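Fimbrial structural subunit (Actinomyces naeslundii, PDB 3QDH) forms the shaft of Actinomyces type 2 fimbriae, which mediate interactions with streptococci and host cells during oral biofilm development. Local coordinates at residues K8-Q13 / I24-S29; V57-V62 / A105-K110. All coordinates share one frame; numbering follows the deposited sequence.

Contact 1 (K8-Q13 / I24-S29); sequences KSIQEQ and IKFPVS
K8 lays its side chain over the F26 ring. CG stands anti to the backbone N (chi1 -176°) and the extended chain carries CE to 3.5 Å from F26 CG. K8 NZ sits above the same ring face, 4.1 Å from the centroid. NZ is covalently linked to CG of N121 in an isopeptide bond, so it is an uncharged amide nitrogen over the ring, not a lysine cation. D48 OD2 also hydrogen-bonds to it. I24 CG2, from the same strand as F26, lies against the rim of the opposite face. Two backbone bonds join the segments. S9 N donates to P27 O at 2.9 Å (N-H...O 162°), and Q11 N donates to K25 O at 2.8 Å (169°). Both run nearly straight. The return bond at the first pair is missing because P27 has no N-H. S9 O, which is buried, therefore has no hydrogen-bond partner. It lies in the plane of the F26 ring, at the edge, and makes a C-H...O contact with F26 CA at 3.5 Å. A Lys-Asn isopeptide beside an acid (D48) and an aromatic ring is characteristic of the CnaA-type, DEv-IgG fold. The acid probably assists bond formation, as in related pilins. Further along, I10 CG1 packs on F26 CD1 at 3.8 Å, and the carbons of Q11 run beside K25. Beyond them, where the two backbones move apart, a water lies 2.8 Å from Q13 OE1, probably donating to it, and accepts from K25 N at 3.2 Å. Q13 NE2 is satisfied by the carbonyls of G17 and L23.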
loop_
_atom_site.group_PDB
_atom_site.type_symbol
_atom_site.label_atom_id
_atom_site.label_comp_id
_atom_site.label_asym_id
_atom_site.label_seq_id
_atom_site.Cartn_x
_atom_site.Cartn_y
_atom_site.Cartn_z
ATOM N N LYS A 8 1.411 5.229 -12.581
ATOM C CA LYS A 8 1.200 4.549 -11.311
ATOM C C LYS A 8 0.990 5.559 -10.188
ATOM O O LYS A 8 1.631 6.626 -10.163
ATOM C CB LYS A 8 2.377 3.604 -11.005
ATOM C CG LYS A 8 2.205 2.768 -9.744
ATOM C CD LYS A 8 3.218 1.621 -9.664
ATOM C CE LYS A 8 2.906 0.765 -8.434
ATOM N NZ LYS A 8 3.661 -0.523 -8.288
ATOM N N SER A 9 0.075 5.224 -9.279
ATOM C CA SER A 9 -0.183 6.028 -8.090
ATOM C C SER A 9 -0.231 5.136 -6.852
ATOM O O SER A 9 0.152 3.955 -6.904
ATOM C CB SER A 9 -1.502 6.800 -8.241
ATOM O OG SER A 9 -1.649 7.758 -7.200
ATOM N N ILE A 10 -0.675 5.712 -5.736
ATOM C CA ILE A 10 -0.900 4.973 -4.485
ATOM C C ILE A 10 -2.188 5.471 -3.824
ATOM O O ILE A 10 -2.416 6.673 -3.728
ATOM C CB ILE A 10 0.254 5.165 -3.444
ATOM C CG1 ILE A 10 1.636 4.947 -4.070
ATOM C CG2 ILE A 10 0.073 4.211 -2.254
ATOM C CD1 ILE A 10 2.804 5.412 -3.163
ATOM N N GLN A 11 -3.025 4.540 -3.380
ATOM C CA GLN A 11 -4.196 4.874 -2.584
ATOM C C GLN A 11 -3.786 5.502 -1.250
ATOM O O GLN A 11 -2.857 5.021 -0.603
ATOM C CB GLN A 11 -4.999 3.605 -2.283
ATOM C CG GLN A 11 -6.250 3.426 -3.115
ATOM C CD GLN A 11 -7.360 2.761 -2.315
ATOM O OE1 GLN A 11 -7.131 1.770 -1.624
ATOM N NE2 GLN A 11 -8.566 3.319 -2.391
ATOM N N GLU A 12 -4.478 6.572 -0.855
ATOM C CA GLU A 12 -4.411 7.101 0.518
ATOM C C GLU A 12 -4.272 5.945 1.502
ATOM O O GLU A 12 -5.202 5.151 1.648
ATOM C CB GLU A 12 -5.713 7.821 0.867
ATOM C CG GLU A 12 -5.775 9.306 0.647
ATOM C CD GLU A 12 -6.915 9.925 1.448
ATOM O OE1 GLU A 12 -8.029 10.096 0.888
ATOM O OE2 GLU A 12 -6.707 10.210 2.648
ATOM N N GLN A 13 -3.141 5.853 2.196
ATOM C CA GLN A 13 -2.924 4.738 3.128
ATOM C C GLN A 13 -3.980 4.635 4.242
ATOM O O GLN A 13 -4.288 3.533 4.707
ATOM C CB GLN A 13 -1.511 4.772 3.730
ATOM C CG GLN A 13 -1.078 3.446 4.364
ATOM C CD GLN A 13 -1.130 2.270 3.384
ATOM O OE1 GLN A 13 -0.813 2.415 2.202
ATOM N NE2 GLN A 13 -1.525 1.104 3.880
ATOM N N ILE A 24 -1.157 -2.206 0.948
ATOM C CA ILE A 24 -0.891 -1.006 0.155
ATOM C C ILE A 24 -1.505 -1.286 -1.213
ATOM O O ILE A 24 -1.288 -2.356 -1.784
ATOM C CB ILE A 24 0.623 -0.685 -0.013
ATOM C CG1 ILE A 24 1.284 -0.383 1.339
ATOM C CG2 ILE A 24 0.815 0.512 -0.938
ATOM C CD1 ILE A 24 2.801 -0.159 1.247
ATOM N N LYS A 25 -2.292 -0.331 -1.700
ATOM C CA LYS A 25 -2.958 -0.438 -2.993
ATOM C C LYS A 25 -2.419 0.588 -3.981
ATOM O O LYS A 25 -2.356 1.790 -3.686
ATOM C CB LYS A 25 -4.481 -0.289 -2.832
ATOM C CG LYS A 25 -5.117 -1.527 -2.229
ATOM C CD LYS A 25 -6.632 -1.443 -2.182
ATOM C CE LYS A 25 -7.202 -2.658 -1.465
ATOM N NZ LYS A 25 -8.670 -2.764 -1.685
ATOM N N PHE A 26 -2.034 0.089 -5.156
ATOM C CA PHE A 26 -1.429 0.906 -6.200
ATOM C C PHE A 26 -2.307 0.930 -7.444
ATOM O O PHE A 26 -2.302 -0.042 -8.203
ATOM C CB PHE A 26 -0.086 0.318 -6.652
ATOM C CG PHE A 26 0.960 0.192 -5.578
ATOM C CD1 PHE A 26 1.622 1.316 -5.082
ATOM C CD2 PHE A 26 1.355 -1.067 -5.129
ATOM C CE1 PHE A 26 2.623 1.193 -4.117
ATOM C CE2 PHE A 26 2.366 -1.203 -4.163
ATOM C CZ PHE A 26 2.996 -0.071 -3.657
ATOM N N PRO A 27 -3.031 2.039 -7.678
ATOM C CA PRO A 27 -3.724 2.223 -8.960
ATOM C C PRO A 27 -2.732 2.360 -10.122
ATOM O O PRO A 27 -1.778 3.147 -10.047
ATOM C CB PRO A 27 -4.539 3.510 -8.746
ATOM C CG PRO A 27 -4.613 3.682 -7.265
ATOM C CD PRO A 27 -3.319 3.137 -6.740
ATOM N N VAL A 28 -2.932 1.547 -11.160
ATOM C CA VAL A 28 -2.068 1.535 -12.337
ATOM C C VAL A 28 -2.965 1.728 -13.553
ATOM O O VAL A 28 -4.021 1.091 -13.648
ATOM C CB VAL A 28 -1.263 0.192 -12.458
ATOM C CG1 VAL A 28 -0.623 0.054 -13.836
ATOM C CG2 VAL A 28 -0.190 0.092 -11.363
ATOM N N SER A 29 -2.580 2.617 -14.464
ATOM C CA SER A 29 -3.382 2.835 -15.671
ATOM C C SER A 29 -2.562 3.147 -16.930
ATOM O O SER A 29 -1.471 3.712 -16.863
ATOM C CB SER A 29 -4.476 3.898 -15.447
ATOM O OG SER A 29 -3.925 5.190 -15.354
HETATM O O HOH W 1 -2.689 2.208 0.162
#

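Contact 2 (V57-V62 / A105-K110); sequences VTATEV and AVFQGK
V57 starts the pairing with CG1 against G109 CA at 4.0 Å. Its CA makes a C-H...O contact with Q108 O. T58 is the first fully bonded residue: its N donates to Q108 O and its O accepts from Q108 N. T58 CG2 lies alongside the Q108 chain, 3.8 Å from CG. A59 faces the other side of the sheet. Its CB sits over one face of the F107 ring, 4.2 Å from the centroid, as a CH-pi contact. T60 repeats the double backbone bond with V106. With chi1 at 63°, T60 OG1 lies between the backbone N and the carbonyl carbon, from where it donates to Q108 OE1 at 2.9 Å. The donor comes from above the amide plane, and the side chains cross at about a right angle. E61 takes left-handed backbone angles (53/45). With T60 opposite V106 and V62 nearest A105, E61 is an extra residue, consistent with a beta bulge. E61 CB rests on V106 CG2. V62 CG2 touches A105 CB at 4.2 Å, while its other neighbours include Y74 and V76. The arrangement is a twisted antiparallel strand pair in the CnaA-type, immunoglobulin-like domain, with A59 and F107 on its buried face.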
loop_
_atom_site.group_PDB
_atom_site.type_symbol
_atom_site.label_atom_id
_atom_site.label_comp_id
_atom_site.label_asym_id
_atom_site.label_seq_id
_atom_site.Cartn_x
_atom_site.Cartn_y
_atom_site.Cartn_z
ATOM N N VAL A 57 0.483 -10.966 -2.891
ATOM C CA VAL A 57 0.313 -9.924 -3.902
ATOM C C VAL A 57 -0.671 -10.347 -4.993
ATOM O O VAL A 57 -0.709 -11.513 -5.383
ATOM C CB VAL A 57 1.660 -9.448 -4.500
ATOM C CG1 VAL A 57 2.566 -8.893 -3.384
ATOM C CG2 VAL A 57 2.370 -10.559 -5.263
ATOM N N THR A 58 -1.461 -9.388 -5.461
ATOM C CA THR A 58 -2.512 -9.644 -6.440
ATOM C C THR A 58 -2.937 -8.322 -7.072
ATOM O O THR A 58 -2.301 -7.273 -6.848
ATOM C CB THR A 58 -3.734 -10.405 -5.793
ATOM O OG1 THR A 58 -4.568 -10.968 -6.818
ATOM C CG2 THR A 58 -4.552 -9.490 -4.873
ATOM N N ALA A 59 -3.990 -8.380 -7.881
ATOM C CA ALA A 59 -4.593 -7.200 -8.459
ATOM C C ALA A 59 -6.112 -7.308 -8.378
ATOM O O ALA A 59 -6.664 -8.403 -8.511
ATOM C CB ALA A 59 -4.135 -7.019 -9.909
ATOM N N THR A 60 -6.764 -6.173 -8.137
ATOM C CA THR A 60 -8.230 -6.077 -8.097
ATOM C C THR A 60 -8.705 -4.876 -8.915
ATOM O O THR A 60 -7.887 -4.116 -9.443
ATOM C CB THR A 60 -8.758 -5.890 -6.652
ATOM O OG1 THR A 60 -8.269 -4.648 -6.121
ATOM C CG2 THR A 60 -8.329 -7.038 -5.750
ATOM N N GLU A 61 -10.025 -4.698 -8.999
ATOM C CA GLU A 61 -10.641 -3.533 -9.659
ATOM C C GLU A 61 -10.149 -3.305 -11.095
ATOM O O GLU A 61 -9.850 -2.174 -11.489
ATOM C CB GLU A 61 -10.444 -2.246 -8.837
ATOM C CG GLU A 61 -10.943 -2.291 -7.402
ATOM C CD GLU A 61 -10.994 -0.905 -6.754
ATOM O OE1 GLU A 61 -11.033 0.112 -7.478
ATOM O OE2 GLU A 61 -10.998 -0.830 -5.511
ATOM N N VAL A 62 -10.064 -4.375 -11.873
ATOM C CA VAL A 62 -9.650 -4.264 -13.269
ATOM C C VAL A 62 -10.751 -3.511 -13.993
ATOM O O VAL A 62 -11.929 -3.835 -13.824
ATOM C CB VAL A 62 -9.440 -5.643 -13.911
ATOM C CG1 VAL A 62 -8.954 -5.492 -15.362
ATOM C CG2 VAL A 62 -8.428 -6.455 -13.098
ATOM N N ALA A 105 -5.873 -1.246 -13.271
ATOM C CA ALA A 105 -6.077 -2.203 -12.206
ATOM C C ALA A 105 -5.420 -1.661 -10.947
ATOM O O ALA A 105 -4.614 -0.734 -11.010
ATOM C CB ALA A 105 -5.495 -3.558 -12.575
ATOM N N VAL A 106 -5.775 -2.235 -9.806
ATOM C CA VAL A 106 -5.160 -1.847 -8.540
ATOM C C VAL A 106 -4.311 -3.022 -8.070
ATOM O O VAL A 106 -4.847 -4.067 -7.692
ATOM C CB VAL A 106 -6.228 -1.482 -7.478
ATOM C CG1 VAL A 106 -5.576 -1.168 -6.128
ATOM C CG2 VAL A 106 -7.078 -0.293 -7.942
ATOM N N PHE A 107 -2.989 -2.866 -8.116
ATOM C CA PHE A 107 -2.090 -3.892 -7.604
ATOM C C PHE A 107 -1.945 -3.702 -6.106
ATOM O O PHE A 107 -2.030 -2.574 -5.612
ATOM C CB PHE A 107 -0.736 -3.835 -8.317
ATOM C CG PHE A 107 -0.820 -4.192 -9.774
ATOM C CD1 PHE A 107 -0.555 -5.485 -10.199
ATOM C CD2 PHE A 107 -1.216 -3.238 -10.719
ATOM C CE1 PHE A 107 -0.655 -5.825 -11.547
ATOM C CE2 PHE A 107 -1.311 -3.562 -12.066
ATOM C CZ PHE A 107 -1.029 -4.859 -12.483
ATOM N N GLN A 108 -1.737 -4.797 -5.381
ATOM C CA GLN A 108 -1.756 -4.723 -3.925
ATOM C C GLN A 108 -1.004 -5.849 -3.247
ATOM O O GLN A 108 -0.791 -6.915 -3.820
ATOM C CB GLN A 108 -3.204 -4.685 -3.418
ATOM C CG GLN A 108 -4.034 -5.861 -3.882
ATOM C CD GLN A 108 -5.512 -5.640 -3.648
ATOM O OE1 GLN A 108 -6.121 -4.720 -4.212
ATOM N NE2 GLN A 108 -6.102 -6.486 -2.823
ATOM N N GLY A 109 -0.614 -5.601 -2.004
ATOM C CA GLY A 109 0.052 -6.604 -1.189
ATOM C C GLY A 109 -0.041 -6.197 0.268
ATOM O O GLY A 109 -0.325 -5.038 0.578
ATOM N N LYS A 110 0.188 -7.154 1.157
ATOM C CA LYS A 110 0.120 -6.912 2.600
ATOM C C LYS A 110 1.502 -6.530 3.134
ATOM O O LYS A 110 2.481 -7.219 2.855
ATOM C CB LYS A 110 -0.385 -8.169 3.311
ATOM C CG LYS A 110 -0.758 -7.949 4.770
ATOM C CD LYS A 110 -1.437 -9.169 5.387
ATOM C CE LYS A 110 -0.443 -10.053 6.125
ATOM N NZ LYS A 110 -1.146 -11.113 6.912
#

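Contacts 1 and 2 lie side by side in one antiparallel sheet, their centres 9 Å apart. Strand 23-31 of contact 1 is the direct neighbour of strand 102-111 of contact 2. F26 N probably hydrogen-bonds to F107 O, and V28 N to A105 O. V28 CG2 also packs on F107 CD2. Contact 1 closes before contact 2 opens along the chain, so the sheet brings together the first strand and following loop of this construct, strand 23-31 and two strands from much later. Both lie in the CnaA-type domain. The isopeptide at one side of this sheet thus ties it covalently to strand 118-131, which probably helps the pilin withstand mechanical load.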